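Local coordinates for anopheles gambiae adenosine kinase (PDB 3LOO), which catalyses the transfer of a phosphate group from ATP to adenosine, giving AMP, as a member of the pfkB family of carbohydrate kinases, at residues G24-L29 with Q326-R331; K42-K47 with Q67-K72. All blocks are in the same frame, centred on the assembly; numbering follows the deposited sequence.

Contact 1: residues G24-L29 with Q326-R331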
# COMPACT_ATOMS: atom_id res chain seq x y z
N GLY A 24 -16.30 8.77 -4.67
CA GLY A 24 -15.24 8.65 -5.66
C GLY A 24 -14.20 9.77 -5.65
O GLY A 24 -13.62 10.07 -6.67
N MET A 25 -13.92 10.36 -4.49
CA MET A 25 -12.83 11.35 -4.45
C MET A 25 -11.42 10.73 -4.63
O MET A 25 -10.50 11.39 -5.15
CB MET A 25 -12.88 12.15 -3.16
CG MET A 25 -14.26 12.82 -2.93
SD MET A 25 -14.26 13.78 -1.46
CE MET A 25 -14.23 12.65 -0.13
N LEU A 26 -11.26 9.48 -4.16
CA LEU A 26 -9.95 8.82 -4.10
C LEU A 26 -10.05 7.56 -4.95
O LEU A 26 -10.98 6.79 -4.79
CB LEU A 26 -9.65 8.45 -2.65
CG LEU A 26 -8.48 7.49 -2.40
CD1 LEU A 26 -7.15 8.07 -2.92
CD2 LEU A 26 -8.38 7.20 -0.90
N VAL A 27 -9.13 7.38 -5.91
CA VAL A 27 -8.99 6.07 -6.52
C VAL A 27 -7.65 5.44 -6.19
O VAL A 27 -6.63 6.12 -6.22
CB VAL A 27 -9.40 5.92 -8.03
CG1 VAL A 27 -10.09 7.11 -8.60
CG2 VAL A 27 -8.27 5.32 -8.93
N GLY A 28 -7.70 4.16 -5.83
CA GLY A 28 -6.54 3.35 -5.52
C GLY A 28 -6.43 2.22 -6.51
O GLY A 28 -7.42 1.62 -6.87
N LEU A 29 -5.22 1.93 -6.97
CA LEU A 29 -4.97 0.79 -7.84
C LEU A 29 -3.97 -0.10 -7.11
O LEU A 29 -2.96 0.38 -6.64
CB LEU A 29 -4.31 1.25 -9.15
CG LEU A 29 -5.09 1.99 -10.24
CD1 LEU A 29 -5.55 3.29 -9.74
CD2 LEU A 29 -4.07 2.25 -11.40
N GLN A 326 -7.62 12.14 6.24
CA GLN A 326 -7.53 13.56 6.58
C GLN A 326 -7.26 14.41 5.36
O GLN A 326 -7.71 15.55 5.30
CB GLN A 326 -6.49 13.83 7.67
CG GLN A 326 -6.84 13.13 8.98
CD GLN A 326 -8.30 13.38 9.42
OE1 GLN A 326 -8.86 14.45 9.22
NE2 GLN A 326 -8.91 12.37 10.03
N LEU A 327 -6.53 13.84 4.39
CA LEU A 327 -6.16 14.56 3.18
C LEU A 327 -7.43 14.89 2.39
O LEU A 327 -7.55 16.00 1.85
CB LEU A 327 -5.23 13.70 2.30
CG LEU A 327 -4.64 14.41 1.07
CD1 LEU A 327 -3.64 15.49 1.49
CD2 LEU A 327 -3.97 13.42 0.06
N LEU A 328 -8.33 13.92 2.32
CA LEU A 328 -9.62 14.07 1.64
C LEU A 328 -10.50 15.15 2.30
O LEU A 328 -11.31 15.76 1.64
CB LEU A 328 -10.37 12.71 1.55
CG LEU A 328 -10.10 11.89 0.27
CD1 LEU A 328 -8.62 11.64 0.03
CD2 LEU A 328 -10.85 10.55 0.30
N GLN A 329 -10.30 15.38 3.60
CA GLN A 329 -11.01 16.41 4.35
C GLN A 329 -10.22 17.72 4.38
O GLN A 329 -10.46 18.54 5.26
CB GLN A 329 -11.26 15.90 5.77
CG GLN A 329 -12.17 14.68 5.79
CD GLN A 329 -12.46 14.19 7.17
OE1 GLN A 329 -11.72 13.38 7.74
NE2 GLN A 329 -13.56 14.66 7.72
N SER A 330 -9.27 17.88 3.43
CA SER A 330 -8.38 19.04 3.31
C SER A 330 -7.65 19.48 4.57
O SER A 330 -7.42 20.67 4.75
CB SER A 330 -9.12 20.29 2.77
OG SER A 330 -9.97 19.98 1.69
N ARG A 331 -7.28 18.55 5.45
CA ARG A 331 -6.54 18.95 6.65
C ARG A 331 -5.07 19.13 6.29
O ARG A 331 -4.65 18.69 5.23
CB ARG A 331 -6.74 17.92 7.74
CG ARG A 331 -8.24 17.62 7.96
CD ARG A 331 -9.00 18.81 8.59
NE ARG A 331 -9.37 18.44 9.96
CZ ARG A 331 -8.87 18.95 11.07
NH1 ARG A 331 -7.98 19.93 11.04
NH2 ARG A 331 -9.29 18.48 12.24

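Contact 2: residues K42-K47 with Q67-K72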
# COMPACT_ATOMS: atom_id res chain seq x y z
N LYS A 42 11.44 -21.36 12.29
CA LYS A 42 12.46 -21.20 11.24
C LYS A 42 12.55 -22.33 10.24
O LYS A 42 12.89 -22.08 9.08
CB LYS A 42 13.86 -20.99 11.83
CG LYS A 42 14.18 -19.55 12.14
CD LYS A 42 14.13 -19.23 13.63
CE LYS A 42 14.06 -17.72 13.87
NZ LYS A 42 14.49 -16.94 12.65
N ASP A 43 12.26 -23.56 10.67
CA ASP A 43 12.31 -24.69 9.75
C ASP A 43 11.32 -24.52 8.62
O ASP A 43 11.58 -24.96 7.49
CB ASP A 43 12.09 -26.04 10.47
CG ASP A 43 10.85 -26.03 11.36
OD1 ASP A 43 10.22 -27.10 11.50
OD2 ASP A 43 10.52 -24.95 11.91
N LEU A 44 10.18 -23.89 8.89
CA LEU A 44 9.25 -23.59 7.79
C LEU A 44 9.87 -22.59 6.81
O LEU A 44 9.86 -22.81 5.62
CB LEU A 44 7.87 -23.15 8.28
CG LEU A 44 6.86 -22.94 7.15
CD1 LEU A 44 6.50 -24.26 6.50
CD2 LEU A 44 5.64 -22.29 7.70
N LEU A 45 10.44 -21.51 7.32
CA LEU A 45 11.16 -20.55 6.47
C LEU A 45 12.28 -21.18 5.64
O LEU A 45 12.40 -20.92 4.44
CB LEU A 45 11.76 -19.43 7.31
CG LEU A 45 10.83 -18.59 8.20
CD1 LEU A 45 11.54 -17.31 8.55
CD2 LEU A 45 9.51 -18.29 7.50
N ASN A 46 13.10 -22.01 6.30
CA ASN A 46 14.19 -22.72 5.62
C ASN A 46 13.67 -23.62 4.55
O ASN A 46 14.20 -23.61 3.45
CB ASN A 46 15.03 -23.50 6.61
CG ASN A 46 15.99 -22.61 7.37
OD1 ASN A 46 15.81 -21.40 7.47
ND2 ASN A 46 17.02 -23.23 7.93
N LYS A 47 12.60 -24.35 4.84
CA LYS A 47 11.98 -25.18 3.82
C LYS A 47 11.64 -24.42 2.54
O LYS A 47 11.70 -24.98 1.45
CB LYS A 47 10.71 -25.85 4.37
CG LYS A 47 10.08 -26.86 3.43
CD LYS A 47 8.89 -27.54 4.11
CE LYS A 47 8.08 -28.35 3.11
NZ LYS A 47 6.86 -28.95 3.74
N GLN A 67 -1.24 -24.23 1.13
CA GLN A 67 -2.03 -25.34 1.69
C GLN A 67 -1.43 -25.84 3.01
O GLN A 67 -2.18 -26.19 3.94
CB GLN A 67 -2.11 -26.49 0.69
CG GLN A 67 -2.97 -27.65 1.15
CD GLN A 67 -2.83 -28.89 0.28
OE1 GLN A 67 -2.35 -28.82 -0.86
NE2 GLN A 67 -3.26 -30.03 0.80
N GLU A 68 -0.10 -25.87 3.09
CA GLU A 68 0.57 -26.29 4.30
C GLU A 68 0.26 -25.36 5.47
O GLU A 68 0.04 -25.83 6.60
CB GLU A 68 2.08 -26.40 4.05
CG GLU A 68 2.87 -26.85 5.26
CD GLU A 68 4.32 -27.19 4.94
OE1 GLU A 68 4.77 -27.14 3.75
OE2 GLU A 68 5.02 -27.52 5.90
N LEU A 69 0.24 -24.04 5.20
CA LEU A 69 -0.16 -23.07 6.22
C LEU A 69 -1.61 -23.31 6.67
O LEU A 69 -1.91 -23.29 7.86
CB LEU A 69 -0.03 -21.60 5.72
CG LEU A 69 1.36 -21.07 5.39
CD1 LEU A 69 1.26 -19.66 4.82
CD2 LEU A 69 2.26 -21.11 6.62
N ILE A 70 -2.50 -23.54 5.71
CA ILE A 70 -3.90 -23.75 6.02
C ILE A 70 -4.05 -25.06 6.82
O ILE A 70 -4.55 -25.04 7.93
CB ILE A 70 -4.76 -23.76 4.74
CG1 ILE A 70 -4.74 -22.39 4.06
CG2 ILE A 70 -6.21 -24.22 5.03
CD1 ILE A 70 -4.91 -22.50 2.52
N GLU A 71 -3.54 -26.16 6.28
CA GLU A 71 -3.76 -27.51 6.83
C GLU A 71 -2.99 -27.83 8.10
O GLU A 71 -3.50 -28.52 8.96
CB GLU A 71 -3.46 -28.58 5.78
CG GLU A 71 -4.60 -28.80 4.80
CD GLU A 71 -4.20 -29.68 3.62
OE1 GLU A 71 -3.14 -30.35 3.70
OE2 GLU A 71 -4.93 -29.69 2.60
N LYS A 72 -1.76 -27.35 8.22
CA LYS A 72 -0.91 -27.79 9.30
C LYS A 72 -0.53 -26.67 10.27
O LYS A 72 -0.07 -26.93 11.37
CB LYS A 72 0.32 -28.51 8.68
CG LYS A 72 1.68 -28.36 9.36
CD LYS A 72 2.73 -29.27 8.70
CE LYS A 72 4.15 -28.99 9.21
NZ LYS A 72 4.24 -28.98 10.71

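Contact 1: residues G24-L29 with Q326-R331
L328, near the C-terminal end of helix 315-328, directs one methyl into the angle between M25, just ahead of strand 26-29, and L26, its first residue; this branch, CD2, makes the closest approaches. The interactions are all apolar. CD2 of L328 lies 3.8 Å from CB of L26, at the root of that leucine, with the branch methyl CD2 of L26 only slightly farther off. The same methyl lies 4.0 Å from CE of M25, whose side chain crosses it obliquely. M25 runs straight as far as its sulfur and then bends at chi3 (-72°), which turns the terminal methyl back over L328. No hydrogen bond joins the two segments, which bury 163 Å² between them, and the close contacts are between carbons. F179 extends this cluster, touching both L26 and L328, while helix 82-94 adds L87 against L26 and L94 against L328.

The polar interactions run within each neighbourhood instead. Strand 26-29 uses its backbone toward the flanking strands, L26 pairing with I101 and V27 with F179 and Y181. The helix closes with a Schellman motif: R331 N is 3.0 Å from Q326 O, and S330 N is 3.0 Å from L327 O. S330 is the C-prime residue, and its positive phi (50°) lets the chain turn away just beyond the leucine that makes the contact.

The end of a helix covering an inner strand of a largely parallel sheet is found in alpha/beta folds generally, and here it belongs to the Rossmann-like core of the ribokinase (pfkB) fold.

Contact 2: residues K42-K47 with Q67-K72
Helices 42-47 and 64-73 lie beside one another on the five-stranded sheet of what is, as in other adenosine kinases, probably the lid domain, and meet through L44 and K47 on one and E68 and L69 on the other. Their local axes run nearly antiparallel, at 154°, but come no closer than 13.1 Å, so side chains must span the gap. Next to the sheet the bridge is apolar: CD2 of L44 meets CD2 of L69 at 3.7 Å, their side chains crossing. L69 also rests on I36, A140 and L142 of the sheet, tying the helix pair to the strands.

Farther out, K47 and E68 reach toward each other from opposite helices. Each has CG anti to its own backbone N (chi1 -174° in K47) and an extended chain beyond, the full reach needed to join them. NZ of K47 forms a salt bridge with OE1 of E68 at 2.8 Å, approaching on the syn side but 25° out of the carboxylate plane, with OE2 of the same carboxylate 3.2 Å from NZ. OE2 of E68 is 3.6 Å from CD1 of L44, which runs alongside the glutamate in the opposite sense. Y73 touches both L44 and E68.

OE1 of E68 also hydrogen-bonds to the hydroxyl of Y48, so OE1 has two partners, which probably limits the carboxylate's rotation. Such pairing would be expected to favour the ionised glutamate, the effect probably being softened by solvent, since K47 is exposed.

How the contacts relate
Contacts 1 and 2 sit in different parts of a ribokinase-like enzyme and differ in chemistry, one apolar, the other mixed apolar and ionic. Their centres are 39 Å apart, on opposite sides of the middle of the chain, and their nearest atoms remain about 23 Å from each other. Contact 1 joins segments far apart in sequence within the buried core; contact 2 joins near neighbours in sequence and lies closer to the surface. The bound bis(adenosine)-5'-tetraphosphate occupies the pocket of this kinase. Contact 2 lies on the helical layer of the probable lid, with the side chain of L69 about 12 Å from the ligand and so not in direct touch with it.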